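Local coordinates for protein 5,10-methylenetetrahydrofolate dehydrogenase (Bombyx mori, PDB 5ZF1) that probably oxidises 5,10-methylenetetrahydrofolate to 5,10-methenyltetrahydrofolate with NADP+ as the hydride acceptor, a step of one-carbon metabolism in the silkworm, at residues D229-G234 against K265-I270; A235-V240 against G256-E261. All coordinates share one frame; numbering follows the deposited sequence.

How the interactions relate
Strand 215-218 of the six-stranded parallel sheet is followed, after a loop, by residues 229-234, which run straight on into residues 235-240 and strand 236-239. The chain then leaves the sheet and returns as 256-261, where interaction 2 closes the inner loop at the far end of that strand. The short helix 260-263 and residues 265-270 follow, and interaction 1 closes the outer loop, so interaction 2 is nested within it. Their centres lie about 9 Å apart. Strands 236-239 and 269-270 are sheet neighbours, and the bond from Ala235 O to Gly268 N, 2.7 Å, probably a hydrogen bond, joins the two contacts directly.

Interaction 1 (D229-G234 against K265-I270); sequences DMVKPG and KIAGAI
Gly234 N donates a nearly straight hydrogen bond to Ile266 O, 3.1 Å with 173° at the hydrogen, and this is the one conventional polar link between residues 229-234 and 265-270. The preceding residue adds a CA-H...O contact to the same acceptor, Pro233 CA to Ile266 O at 3.6 Å, so two consecutive residues converge on one carbonyl. Beside this link lies an apolar patch. Ile266 turns CG2 anti to its backbone N (the CG1 torsion is -50°), which sets that methyl 3.7 Å from Val231 O and 4.1 Å from Val231 CG1. The same valine methyl also meets Ala267, CG1 to CB at 4.3 Å. Glycine is called for at two places: a side chain at Gly234, with phi 83°, would press on the carbonyl O of Pro233, and one at Gly268 would run into Gly234 O. Further out, Ile237 and Val263 also pack on Val231, while the backbone of Gly268 bonds to Arg3. Lys232 leaves the backbone away from 265-270; its NZ forms salt bridges to Asp214 and to a bound sulfate ion. The contact thus joins the two loops that lead into adjacent parallel strands, 236-239 and 269-270, in the Rossmann-type NAD(P)-binding domain.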
# COMPACT_ATOMS: atom_id res chain seq x y z
N ASP B 229 4.41 6.61 30.46
CA ASP B 229 3.16 7.35 30.43
C ASP B 229 2.49 7.34 29.07
O ASP B 229 1.39 7.87 28.93
CB ASP B 229 3.39 8.79 30.89
CG ASP B 229 4.39 9.53 30.02
OD1 ASP B 229 5.05 8.88 29.18
OD2 ASP B 229 4.52 10.76 30.19
N MET B 230 3.13 6.74 28.06
CA MET B 230 2.53 6.61 26.74
C MET B 230 1.86 5.27 26.54
O MET B 230 1.28 5.04 25.48
CB MET B 230 3.60 6.81 25.65
CG MET B 230 4.15 8.24 25.61
SD MET B 230 5.67 8.42 24.67
CE MET B 230 5.16 7.80 23.06
N VAL B 231 1.93 4.37 27.52
CA VAL B 231 1.58 2.97 27.30
C VAL B 231 0.29 2.66 28.04
O VAL B 231 0.14 2.98 29.22
CB VAL B 231 2.73 2.04 27.73
CG1 VAL B 231 2.33 0.56 27.57
CG2 VAL B 231 3.96 2.36 26.90
N LYS B 232 -0.64 2.07 27.32
CA LYS B 232 -1.85 1.55 27.94
C LYS B 232 -1.49 0.32 28.76
O LYS B 232 -0.77 -0.56 28.26
CB LYS B 232 -2.85 1.19 26.84
CG LYS B 232 -4.23 0.79 27.31
CD LYS B 232 -5.09 0.41 26.10
CE LYS B 232 -6.38 -0.27 26.49
NZ LYS B 232 -7.32 -0.29 25.33
N PRO B 233 -1.95 0.20 30.00
CA PRO B 233 -1.65 -1.01 30.77
C PRO B 233 -2.06 -2.26 30.00
O PRO B 233 -3.16 -2.34 29.46
CB PRO B 233 -2.46 -0.83 32.06
CG PRO B 233 -2.64 0.65 32.18
CD PRO B 233 -2.79 1.15 30.76
N GLY B 234 -1.14 -3.23 29.93
CA GLY B 234 -1.37 -4.46 29.21
C GLY B 234 -1.12 -4.41 27.72
O GLY B 234 -1.35 -5.41 27.05
N LYS B 265 7.17 -2.34 33.28
CA LYS B 265 6.26 -2.34 34.42
C LYS B 265 4.81 -2.07 34.03
O LYS B 265 3.92 -2.26 34.86
CB LYS B 265 6.69 -1.29 35.45
CG LYS B 265 8.07 -1.48 36.05
CD LYS B 265 8.39 -0.31 36.97
CE LYS B 265 9.83 -0.34 37.46
NZ LYS B 265 10.25 0.99 37.98
N ILE B 266 4.56 -1.61 32.81
CA ILE B 266 3.22 -1.23 32.37
C ILE B 266 2.69 -2.17 31.29
O ILE B 266 1.53 -2.57 31.33
CB ILE B 266 3.20 0.23 31.88
CG1 ILE B 266 3.84 1.16 32.91
CG2 ILE B 266 1.76 0.66 31.58
CD1 ILE B 266 3.06 1.26 34.20
N ALA B 267 3.53 -2.50 30.32
CA ALA B 267 3.10 -3.24 29.14
C ALA B 267 2.72 -4.67 29.50
O ALA B 267 3.18 -5.24 30.50
CB ALA B 267 4.21 -3.26 28.09
N GLY B 268 1.87 -5.26 28.66
CA GLY B 268 1.56 -6.68 28.80
C GLY B 268 2.58 -7.59 28.14
O GLY B 268 2.78 -8.71 28.60
N ALA B 269 3.23 -7.12 27.08
CA ALA B 269 4.22 -7.92 26.37
C ALA B 269 5.17 -6.94 25.71
O ALA B 269 4.74 -5.86 25.30
CB ALA B 269 3.58 -8.83 25.33
N ILE B 270 6.46 -7.28 25.64
CA ILE B 270 7.46 -6.33 25.15
C ILE B 270 8.63 -7.07 24.53
O ILE B 270 9.02 -8.16 24.98
CB ILE B 270 7.93 -5.39 26.29
CG1 ILE B 270 8.75 -4.22 25.75
CG2 ILE B 270 8.72 -6.18 27.34
CD1 ILE B 270 9.13 -3.20 26.84

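Interaction 2 (A235-V240 against G256-E261); sequences ATIIDV and GDVDYE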
# COMPACT_ATOMS: atom_id res chain seq x y z
N ALA B 235 -0.65 -3.28 27.19
CA ALA B 235 -0.42 -3.19 25.75
C ALA B 235 0.84 -3.96 25.32
O ALA B 235 1.71 -4.29 26.12
CB ALA B 235 -0.29 -1.72 25.33
N THR B 236 0.93 -4.23 24.02
CA THR B 236 2.04 -4.96 23.46
C THR B 236 2.94 -3.96 22.75
O THR B 236 2.45 -3.19 21.92
CB THR B 236 1.54 -6.02 22.47
OG1 THR B 236 0.72 -6.96 23.18
CG2 THR B 236 2.69 -6.73 21.80
N ILE B 237 4.22 -3.99 23.07
CA ILE B 237 5.21 -3.06 22.53
C ILE B 237 6.26 -3.87 21.78
O ILE B 237 6.96 -4.70 22.38
CB ILE B 237 5.87 -2.23 23.65
CG1 ILE B 237 4.81 -1.63 24.58
CG2 ILE B 237 6.85 -1.19 23.05
CD1 ILE B 237 4.00 -0.52 23.98
N ILE B 238 6.40 -3.61 20.49
CA ILE B 238 7.43 -4.25 19.67
C ILE B 238 8.34 -3.17 19.11
O ILE B 238 7.88 -2.29 18.35
CB ILE B 238 6.83 -5.09 18.54
CG1 ILE B 238 6.06 -6.27 19.15
CG2 ILE B 238 7.94 -5.57 17.59
CD1 ILE B 238 5.18 -7.01 18.17
N ASP B 239 9.62 -3.23 19.48
CA ASP B 239 10.66 -2.36 18.95
C ASP B 239 11.36 -3.08 17.79
O ASP B 239 12.04 -4.08 17.99
CB ASP B 239 11.64 -1.98 20.06
CG ASP B 239 12.61 -0.89 19.66
OD1 ASP B 239 12.63 -0.52 18.47
OD2 ASP B 239 13.35 -0.40 20.54
N VAL B 240 11.19 -2.55 16.57
CA VAL B 240 11.74 -3.22 15.40
C VAL B 240 13.27 -3.14 15.38
O VAL B 240 13.94 -4.01 14.81
CB VAL B 240 11.11 -2.64 14.11
CG1 VAL B 240 11.67 -3.32 12.88
CG2 VAL B 240 9.60 -2.81 14.16
N GLY B 256 17.77 1.50 20.99
CA GLY B 256 16.44 1.04 21.35
C GLY B 256 15.51 2.23 21.52
O GLY B 256 15.93 3.30 21.97
N ASP B 257 14.24 2.02 21.18
CA ASP B 257 13.25 3.09 21.13
C ASP B 257 12.32 3.10 22.33
O ASP B 257 11.32 3.83 22.31
CB ASP B 257 12.41 2.97 19.86
CG ASP B 257 13.11 3.53 18.65
OD1 ASP B 257 14.02 4.37 18.82
OD2 ASP B 257 12.73 3.15 17.52
N VAL B 258 12.61 2.31 23.36
CA VAL B 258 11.69 2.09 24.47
C VAL B 258 12.43 2.27 25.78
O VAL B 258 13.55 1.79 25.95
CB VAL B 258 11.04 0.69 24.39
CG1 VAL B 258 10.02 0.49 25.51
CG2 VAL B 258 10.37 0.49 23.04
N ASP B 259 11.79 2.97 26.72
CA ASP B 259 12.28 3.04 28.09
C ASP B 259 11.94 1.70 28.73
O ASP B 259 10.93 1.54 29.42
CB ASP B 259 11.64 4.22 28.83
CG ASP B 259 12.16 4.38 30.25
OD1 ASP B 259 12.87 3.47 30.75
OD2 ASP B 259 11.87 5.42 30.86
N TYR B 260 12.81 0.72 28.48
CA TYR B 260 12.48 -0.67 28.78
C TYR B 260 12.15 -0.88 30.25
O TYR B 260 11.14 -1.50 30.58
CB TYR B 260 13.63 -1.59 28.35
CG TYR B 260 13.32 -3.06 28.55
CD1 TYR B 260 13.72 -3.73 29.70
CD2 TYR B 260 12.60 -3.77 27.60
CE1 TYR B 260 13.43 -5.07 29.88
CE2 TYR B 260 12.30 -5.11 27.77
CZ TYR B 260 12.72 -5.75 28.92
OH TYR B 260 12.43 -7.09 29.11
N GLU B 261 12.97 -0.34 31.15
CA GLU B 261 12.78 -0.62 32.57
C GLU B 261 11.42 -0.15 33.05
O GLU B 261 10.72 -0.87 33.76
CB GLU B 261 13.90 0.01 33.41
CG GLU B 261 13.74 -0.27 34.90
CD GLU B 261 14.82 0.38 35.75
OE1 GLU B 261 15.92 0.65 35.22
OE2 GLU B 261 14.56 0.62 36.94
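Asp239 OD2 accepts the backbone N-H of Asp257 at 2.7 Å, with 175° at the hydrogen. The donor comes to the syn side of OD2 but lies 26° out of the carboxylate plane. With CG anti to the backbone N (chi1 -170°), the carboxylate reaches from the end of strand 236-239 to the returning chain, where OD2 comes within 3.5 Å of Gly256 CA. The other oxygen, OD1, accepts a hydrogen bond from Gly241 N, so backbone N-H groups on two separate parts of the chain fix the rotation of the group. The carboxylate of Asp257 lies nearly parallel to that of Asp239 but displaced to the side, Asp239 OD1 3.8 Å from Asp257 OD2; such nearness of like charges would probably raise the cost of ionising both. Replacing Asp239 by an alanine is likely to leave the N-H groups of Asp257 and Gly241 without this acceptor and the returning chain less firmly held to the strand. Next along, Val258 lays CG2 against Ile237 CG2 at 3.9 Å, and Ile270 packs on both residues. These contacts fasten the C-terminal end of a parallel strand to the connection leading to helix 260-263, part of the crossover to strand 269-270 in a Rossmann-type fold.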